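Local coordinates for geranyl diphosphate synthase small subunit (Antirrhinum majus, PDB 3QKC), which probably serves as the regulatory partner of a catalytic large subunit in making geranyl diphosphate from dimethylallyl and isopentenyl diphosphates, at residues Tyr174-Lys179 / Leu219-Ser224; Val212-Gly217 / Lys231-Leu236. All blocks are in the same frame, centred on the assembly; numbering follows the deposited sequence.

Contact 1. Residues Tyr174-Lys179 / Leu219-Ser224; sequences YVCKKK and LGKNRS
Cys176 and Val175, neighbours on one helix, receive the side chain of Lys221 from the loop facing them, a compact example of a long lysine used for its carbon chain as much as for its charge. The closer half of the contact is apolar. Cys176 SG, turned opposite its own carbonyl carbon (chi1 -72°), points at the aliphatic part of the lysine and lies 4.2 Å from Lys221 CD. Farther along the same chain, Lys221 NZ ends 4.4 Å from Val175 CG1, so the valine borders the charged end. Both helix residues are buried, yet the touch is light: the two segments bury 100 Å² together.

Lys221 NZ and Lys179 NZ stand 5.4 Å apart, and the carboxylate of Glu160 serves both, by a salt bridge to Lys179 and a long, weak ion pair to Lys221; it probably offsets their like charges. The loose, exposed side is the loop beyond Lys221. Asn222, with a positive phi of 61°, is where the chain breaks from its helical course after helix 199-219. Its amide reaches back, Asn222 ND2 donating to Leu219 O at 3.3 Å in the carbonyl plane, and so ties the exposed turn to the end of that helix.

In this all-helical subunit the contact joins helix 169-195 to the loop between helices 199-219 and 227-241. Cys176 also packs on Leu218 of helix 199-219, while Val175 rests against His159 and Glu160 of helix 153-160.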
ATOM      1  N   TYR A 174      -3.603  24.140   0.967  1.00 51.24           N
ATOM      2  CA  TYR A 174      -3.319  23.081  -0.001  1.00 49.03           C
ATOM      3  C   TYR A 174      -2.907  21.782   0.689  1.00 46.42           C
ATOM      4  O   TYR A 174      -3.336  20.704   0.285  1.00 45.08           O
ATOM      5  CB  TYR A 174      -2.230  23.488  -1.003  1.00 49.77           C
ATOM      6  CG  TYR A 174      -1.949  22.424  -2.057  1.00 49.61           C
ATOM      7  CD1 TYR A 174      -2.915  22.088  -3.002  1.00 48.89           C
ATOM      8  CD2 TYR A 174      -0.730  21.738  -2.091  1.00 48.33           C
ATOM      9  CE1 TYR A 174      -2.681  21.111  -3.966  1.00 49.08           C
ATOM     10  CE2 TYR A 174      -0.487  20.757  -3.057  1.00 48.45           C
ATOM     11  CZ  TYR A 174      -1.474  20.450  -3.991  1.00 47.75           C
ATOM     12  OH  TYR A 174      -1.253  19.489  -4.962  1.00 48.18           O
ATOM     13  N   VAL A 175      -2.053  21.901   1.700  1.00 45.55           N
ATOM     14  CA  VAL A 175      -1.615  20.756   2.483  1.00 43.42           C
ATOM     15  C   VAL A 175      -2.803  20.088   3.195  1.00 41.82           C
ATOM     16  O   VAL A 175      -2.896  18.855   3.207  1.00 40.92           O
ATOM     17  CB  VAL A 175      -0.465  21.146   3.453  1.00 44.16           C
ATOM     18  CG1 VAL A 175      -0.269  20.087   4.539  1.00 40.54           C
ATOM     19  CG2 VAL A 175       0.836  21.377   2.669  1.00 42.94           C
ATOM     20  N   CYS A 176      -3.718  20.895   3.747  1.00 41.39           N
ATOM     21  CA  CYS A 176      -4.919  20.388   4.417  1.00 39.48           C
ATOM     22  C   CYS A 176      -5.862  19.660   3.471  1.00 38.57           C
ATOM     23  O   CYS A 176      -6.414  18.606   3.803  1.00 36.91           O
ATOM     24  CB  CYS A 176      -5.663  21.512   5.123  1.00 40.55           C
ATOM     25  SG  CYS A 176      -4.814  22.105   6.596  1.00 43.98           S
ATOM     26  N   LYS A 177      -6.028  20.233   2.287  1.00 39.59           N
ATOM     27  CA  LYS A 177      -6.778  19.630   1.215  1.00 39.63           C
ATOM     28  C   LYS A 177      -6.184  18.294   0.778  1.00 37.82           C
ATOM     29  O   LYS A 177      -6.917  17.355   0.479  1.00 36.96           O
ATOM     30  CB  LYS A 177      -6.837  20.596   0.023  1.00 42.47           C
ATOM     31  CG  LYS A 177      -7.728  20.127  -1.108  1.00 44.05           C
ATOM     32  CD  LYS A 177      -7.775  21.135  -2.256  1.00 44.77           C
ATOM     33  CE  LYS A 177      -7.770  20.417  -3.609  1.00 46.16           C
ATOM     34  NZ  LYS A 177      -7.827  21.406  -4.751  1.00 47.28           N
ATOM     35  N   LYS A 178      -4.862  18.207   0.727  1.00 37.78           N
ATOM     36  CA  LYS A 178      -4.233  16.987   0.234  1.00 37.66           C
ATOM     37  C   LYS A 178      -4.186  15.878   1.290  1.00 35.59           C
ATOM     38  O   LYS A 178      -4.223  14.699   0.955  1.00 34.60           O
ATOM     39  CB  LYS A 178      -2.839  17.267  -0.346  1.00 39.62           C
ATOM     40  CG  LYS A 178      -2.783  17.222  -1.905  1.00 44.76           C
ATOM     41  CD  LYS A 178      -3.874  18.089  -2.572  1.00 41.88           C
ATOM     42  CE  LYS A 178      -4.095  17.734  -4.070  1.00 46.69           C
ATOM     43  NZ  LYS A 178      -4.934  16.494  -4.290  1.00 41.67           N
ATOM     44  N   LYS A 179      -4.118  16.258   2.554  1.00 34.99           N
ATOM     45  CA  LYS A 179      -4.040  15.272   3.627  1.00 34.69           C
ATOM     46  C   LYS A 179      -5.428  14.997   4.195  1.00 33.46           C
ATOM     47  O   LYS A 179      -6.084  14.049   3.776  1.00 32.44           O
ATOM     48  CB  LYS A 179      -3.037  15.721   4.690  1.00 36.03           C
ATOM     49  CG  LYS A 179      -1.624  15.878   4.137  1.00 37.21           C
ATOM     50  CD  LYS A 179      -0.672  16.445   5.187  1.00 37.28           C
ATOM     51  CE  LYS A 179      -0.529  15.528   6.378  1.00 37.17           C
ATOM     52  NZ  LYS A 179       0.175  16.201   7.521  1.00 37.48           N
ATOM     53  N   LEU A 219      -8.688  23.392  10.960  1.00 57.89           N
ATOM     54  CA  LEU A 219      -8.894  23.459  12.406  1.00 60.18           C
ATOM     55  C   LEU A 219      -7.681  22.934  13.156  1.00 61.17           C
ATOM     56  O   LEU A 219      -7.295  23.499  14.172  1.00 62.55           O
ATOM     57  CB  LEU A 219     -10.139  22.668  12.808  1.00 59.71           C
ATOM     58  CG  LEU A 219     -11.468  23.404  12.991  1.00 61.26           C
ATOM     59  CD1 LEU A 219     -11.869  24.227  11.775  1.00 61.48           C
ATOM     60  CD2 LEU A 219     -12.551  22.389  13.335  1.00 59.95           C
ATOM     61  N   GLY A 220      -7.081  21.866  12.630  1.00 61.11           N
ATOM     62  CA  GLY A 220      -5.878  21.253  13.204  1.00 62.54           C
ATOM     63  C   GLY A 220      -4.613  22.096  13.110  1.00 65.55           C
ATOM     64  O   GLY A 220      -3.564  21.712  13.643  1.00 65.50           O
ATOM     65  N   LYS A 221      -4.710  23.226  12.406  1.00 68.44           N
ATOM     66  CA  LYS A 221      -3.684  24.268  12.405  1.00 71.65           C
ATOM     67  C   LYS A 221      -4.007  25.309  13.469  1.00 74.83           C
ATOM     68  O   LYS A 221      -3.119  25.781  14.186  1.00 76.48           O
ATOM     69  CB  LYS A 221      -3.584  24.931  11.024  1.00 72.27           C
ATOM     70  CG  LYS A 221      -2.327  24.567  10.223  1.00 72.09           C
ATOM     71  CD  LYS A 221      -2.262  23.089   9.830  1.00 69.79           C
ATOM     72  CE  LYS A 221      -0.904  22.763   9.234  1.00 69.85           C
ATOM     73  NZ  LYS A 221      -0.815  21.363   8.752  1.00 67.86           N
ATOM     74  N   ASN A 222      -5.292  25.658  13.545  1.00 76.11           N
ATOM     75  CA  ASN A 222      -5.859  26.558  14.557  1.00 78.75           C
ATOM     76  C   ASN A 222      -5.286  27.981  14.576  1.00 81.92           C
ATOM     77  O   ASN A 222      -5.409  28.695  15.579  1.00 83.63           O
ATOM     78  CB  ASN A 222      -5.799  25.917  15.956  1.00 78.74           C
ATOM     79  CG  ASN A 222      -7.012  26.256  16.809  1.00 80.43           C
ATOM     80  OD1 ASN A 222      -6.914  27.023  17.768  1.00 81.45           O
ATOM     81  ND2 ASN A 222      -8.166  25.688  16.458  1.00 78.32           N
ATOM     82  N   ARG A 223      -4.679  28.398  13.465  1.00 82.88           N
ATOM     83  CA  ARG A 223      -4.062  29.731  13.382  1.00 85.76           C
ATOM     84  C   ARG A 223      -5.009  30.879  13.001  1.00 87.13           C
ATOM     85  O   ARG A 223      -4.565  32.017  12.787  1.00 89.33           O
ATOM     86  CB  ARG A 223      -2.820  29.708  12.487  1.00 86.44           C
ATOM     87  CG  ARG A 223      -1.520  29.815  13.272  1.00 88.67           C
ATOM     88  CD  ARG A 223      -1.106  28.496  13.943  1.00 85.86           C
ATOM     89  NE  ARG A 223      -0.685  28.703  15.334  1.00 88.26           N
ATOM     90  CZ  ARG A 223       0.432  29.325  15.717  1.00 89.35           C
ATOM     91  NH1 ARG A 223       1.278  29.824  14.820  1.00 91.17           N
ATOM     92  NH2 ARG A 223       0.703  29.455  17.011  1.00 91.63           N
ATOM     93  N   SER A 224      -6.304  30.569  12.926  1.00 85.80           N
ATOM     94  CA  SER A 224      -7.378  31.569  12.783  1.00 86.92           C
ATOM     95  C   SER A 224      -7.379  32.421  11.502  1.00 87.50           C
ATOM     96  O   SER A 224      -8.398  33.033  11.180  1.00 88.69           O
ATOM     97  CB  SER A 224      -7.481  32.466  14.035  1.00 89.31           C
ATOM     98  OG  SER A 224      -8.291  31.869  15.041  1.00 89.81           O
TER

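Contact 2. Residues Val212-Gly217 / Lys231-Leu236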
ATOM      1  N   VAL A 212     -15.229  19.032   3.952  1.00 39.82           N
ATOM      2  CA  VAL A 212     -15.151  18.811   5.403  1.00 39.34           C
ATOM      3  C   VAL A 212     -13.775  18.340   5.893  1.00 38.81           C
ATOM      4  O   VAL A 212     -13.367  18.686   7.002  1.00 39.48           O
ATOM      5  CB  VAL A 212     -16.276  17.882   5.932  1.00 38.77           C
ATOM      6  CG1 VAL A 212     -17.640  18.582   5.782  1.00 39.13           C
ATOM      7  CG2 VAL A 212     -16.272  16.524   5.235  1.00 36.77           C
ATOM      8  N   GLY A 213     -13.058  17.575   5.065  1.00 37.55           N
ATOM      9  CA  GLY A 213     -11.704  17.149   5.398  1.00 36.29           C
ATOM     10  C   GLY A 213     -10.724  18.296   5.393  1.00 37.41           C
ATOM     11  O   GLY A 213      -9.873  18.414   6.294  1.00 37.13           O
ATOM     12  N   THR A 214     -10.840  19.163   4.380  1.00 38.59           N
ATOM     13  CA  THR A 214     -10.063  20.396   4.360  1.00 39.73           C
ATOM     14  C   THR A 214     -10.352  21.254   5.606  1.00 41.24           C
ATOM     15  O   THR A 214      -9.424  21.768   6.240  1.00 41.48           O
ATOM     16  CB  THR A 214     -10.295  21.200   3.070  1.00 40.83           C
ATOM     17  OG1 THR A 214      -9.969  20.385   1.933  1.00 36.31           O
ATOM     18  CG2 THR A 214      -9.437  22.467   3.057  1.00 38.26           C
ATOM     19  N   VAL A 215     -11.626  21.399   5.962  1.00 42.89           N
ATOM     20  CA  VAL A 215     -11.992  22.108   7.203  1.00 45.14           C
ATOM     21  C   VAL A 215     -11.355  21.451   8.443  1.00 45.20           C
ATOM     22  O   VAL A 215     -10.755  22.131   9.261  1.00 45.58           O
ATOM     23  CB  VAL A 215     -13.520  22.259   7.356  1.00 46.00           C
ATOM     24  CG1 VAL A 215     -13.908  22.689   8.792  1.00 46.34           C
ATOM     25  CG2 VAL A 215     -14.050  23.251   6.320  1.00 47.08           C
ATOM     26  N   GLN A 216     -11.444  20.126   8.537  1.00 45.38           N
ATOM     27  CA  GLN A 216     -10.843  19.387   9.650  1.00 46.24           C
ATOM     28  C   GLN A 216      -9.324  19.609   9.707  1.00 47.07           C
ATOM     29  O   GLN A 216      -8.752  19.852  10.786  1.00 48.03           O
ATOM     30  CB  GLN A 216     -11.197  17.899   9.545  1.00 46.02           C
ATOM     31  CG  GLN A 216     -11.465  17.212  10.887  1.00 48.71           C
ATOM     32  CD  GLN A 216     -12.832  17.557  11.502  1.00 46.83           C
ATOM     33  OE1 GLN A 216     -13.353  18.671  11.350  1.00 50.52           O
ATOM     34  NE2 GLN A 216     -13.411  16.590  12.201  1.00 49.24           N
ATOM     35  N   GLY A 217      -8.677  19.566   8.544  1.00 46.65           N
ATOM     36  CA  GLY A 217      -7.282  19.960   8.428  1.00 47.61           C
ATOM     37  C   GLY A 217      -6.978  21.349   8.949  1.00 50.28           C
ATOM     38  O   GLY A 217      -6.053  21.525   9.749  1.00 51.07           O
ATOM     39  N   LYS A 231     -15.941  28.981   6.594  1.00 66.77           N
ATOM     40  CA  LYS A 231     -17.361  29.190   6.280  1.00 67.59           C
ATOM     41  C   LYS A 231     -17.646  28.998   4.784  1.00 67.38           C
ATOM     42  O   LYS A 231     -18.658  28.413   4.407  1.00 66.85           O
ATOM     43  CB  LYS A 231     -17.848  30.570   6.745  1.00 70.45           C
ATOM     44  CG  LYS A 231     -19.283  30.545   7.281  1.00 71.18           C
ATOM     45  CD  LYS A 231     -20.058  31.839   7.019  1.00 73.84           C
ATOM     46  CE  LYS A 231     -20.979  31.717   5.804  1.00 74.58           C
ATOM     47  NZ  LYS A 231     -21.978  30.601   5.946  1.00 73.13           N
ATOM     48  N   GLU A 232     -16.741  29.496   3.945  1.00 67.88           N
ATOM     49  CA  GLU A 232     -16.758  29.243   2.505  1.00 67.94           C
ATOM     50  C   GLU A 232     -16.876  27.727   2.196  1.00 65.62           C
ATOM     51  O   GLU A 232     -17.801  27.299   1.494  1.00 65.99           O
ATOM     52  CB  GLU A 232     -15.490  29.854   1.892  1.00 69.09           C
ATOM     53  CG  GLU A 232     -15.482  30.077   0.385  1.00 70.62           C
ATOM     54  CD  GLU A 232     -14.308  30.963  -0.072  1.00 72.01           C
ATOM     55  OE1 GLU A 232     -13.879  31.856   0.701  1.00 73.27           O
ATOM     56  OE2 GLU A 232     -13.819  30.774  -1.212  1.00 72.50           O
ATOM     57  N   LEU A 233     -15.966  26.921   2.749  1.00 63.19           N
ATOM     58  CA  LEU A 233     -15.952  25.462   2.501  1.00 60.90           C
ATOM     59  C   LEU A 233     -17.132  24.711   3.121  1.00 60.06           C
ATOM     60  O   LEU A 233     -17.671  23.789   2.506  1.00 59.01           O
ATOM     61  CB  LEU A 233     -14.620  24.825   2.928  1.00 58.74           C
ATOM     62  CG  LEU A 233     -13.404  25.092   2.029  1.00 58.89           C
ATOM     63  CD1 LEU A 233     -12.128  25.068   2.845  1.00 58.35           C
ATOM     64  CD2 LEU A 233     -13.303  24.131   0.848  1.00 58.28           C
ATOM     65  N   LYS A 234     -17.539  25.118   4.321  1.00 60.73           N
ATOM     66  CA  LYS A 234     -18.730  24.550   4.969  1.00 60.96           C
ATOM     67  C   LYS A 234     -19.988  24.705   4.120  1.00 62.17           C
ATOM     68  O   LYS A 234     -20.830  23.806   4.081  1.00 61.48           O
ATOM     69  CB  LYS A 234     -18.964  25.174   6.347  1.00 61.88           C
ATOM     70  CG  LYS A 234     -17.993  24.699   7.413  1.00 62.24           C
ATOM     71  CD  LYS A 234     -18.503  25.015   8.806  1.00 61.25           C
ATOM     72  CE  LYS A 234     -17.662  24.298   9.847  1.00 61.57           C
ATOM     73  NZ  LYS A 234     -18.345  24.318  11.171  1.00 60.60           N
ATOM     74  N   GLU A 235     -20.104  25.850   3.451  1.00 64.35           N
ATOM     75  CA  GLU A 235     -21.243  26.136   2.576  1.00 66.26           C
ATOM     76  C   GLU A 235     -21.255  25.210   1.367  1.00 65.44           C
ATOM     77  O   GLU A 235     -22.312  24.725   0.974  1.00 65.66           O
ATOM     78  CB  GLU A 235     -21.241  27.603   2.130  1.00 69.06           C
ATOM     79  CG  GLU A 235     -21.581  28.574   3.249  1.00 71.89           C
ATOM     80  CD  GLU A 235     -21.866  29.975   2.751  1.00 73.04           C
ATOM     81  OE1 GLU A 235     -22.998  30.454   2.982  1.00 76.16           O
ATOM     82  OE2 GLU A 235     -20.968  30.597   2.132  1.00 75.46           O
ATOM     83  N   LEU A 236     -20.075  24.965   0.794  1.00 64.56           N
ATOM     84  CA  LEU A 236     -19.935  24.025  -0.317  1.00 64.00           C
ATOM     85  C   LEU A 236     -20.290  22.603   0.104  1.00 61.94           C
ATOM     86  O   LEU A 236     -20.887  21.852  -0.672  1.00 62.29           O
ATOM     87  CB  LEU A 236     -18.523  24.061  -0.904  1.00 63.81           C
ATOM     88  CG  LEU A 236     -18.091  25.310  -1.668  1.00 65.54           C
ATOM     89  CD1 LEU A 236     -16.614  25.200  -2.010  1.00 65.16           C
ATOM     90  CD2 LEU A 236     -18.930  25.528  -2.933  1.00 67.77           C
TER
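Val215 carries CG1 opposite its backbone N (chi1 166°), which leaves CG2 facing the helix that holds Leu233; the leucine, with CG opposite its carbonyl carbon (chi1 -74°), reaches back across the gap. Their side chains slide past each other in opposite directions, and Val215 CG2 comes to rest 3.8 Å from Leu233 CB. One branch of the leucine goes on to Thr214, whose side chain it meets nearly at a right angle, Leu233 CD1 lying 3.7 Å from Thr214 CG2. The threonine thus divides its labour: the methyl joins the apolar layer, and OG1 is hydrogen-bonded to Leu210 O one turn earlier, a common way of settling a buried hydroxyl inside a helix.

Lys234 closes one margin of the contact. Its CE passes 4.2 Å from Val215 CG1, and the ammonium group continues to a hydrogen bond with Glu257 O near the end of the ordered chain, so that carbon packs on carbon while the charge finds an acceptor beyond the helix pair. Lys231 and Glu235, one turn apart, form a salt bridge on the exposed side of their helix.

The pair illustrates antiparallel helix packing through small and branched side chains: the axes of the two segments approach to 9.2 Å and run at 154° to one another, with Val215 and Leu233 the closest residues by CA. Leu233 also touches Tyr211 of helix 199-219 and Glu173 of helix 169-195, and Thr214 touches Lys177, so helix 227-241 lies against helix 199-219 while reaching helix 169-195.

In the fold
Contacts 1 and 2 show how consecutive helices of an all-alpha chain share one packing layer. Their centres are 10 Å apart, and their segments alternate along the sequence, so that helix 199-219 takes part in contact 2 and its last residue begins the second segment of contact 1. They also touch directly: Cys176 SG is 3.3 Å from Gly217 C, an approach to the backbone where the glycine has no side chain, and Lys177 CA is 3.4 Å from Thr214 OG1. Each centre lies about 15 Å from that of the chain, on the same side. Contact 2 is helix-on-helix packing, contact 1 helix-on-loop, and neither is touched by the other subunit of the assembly.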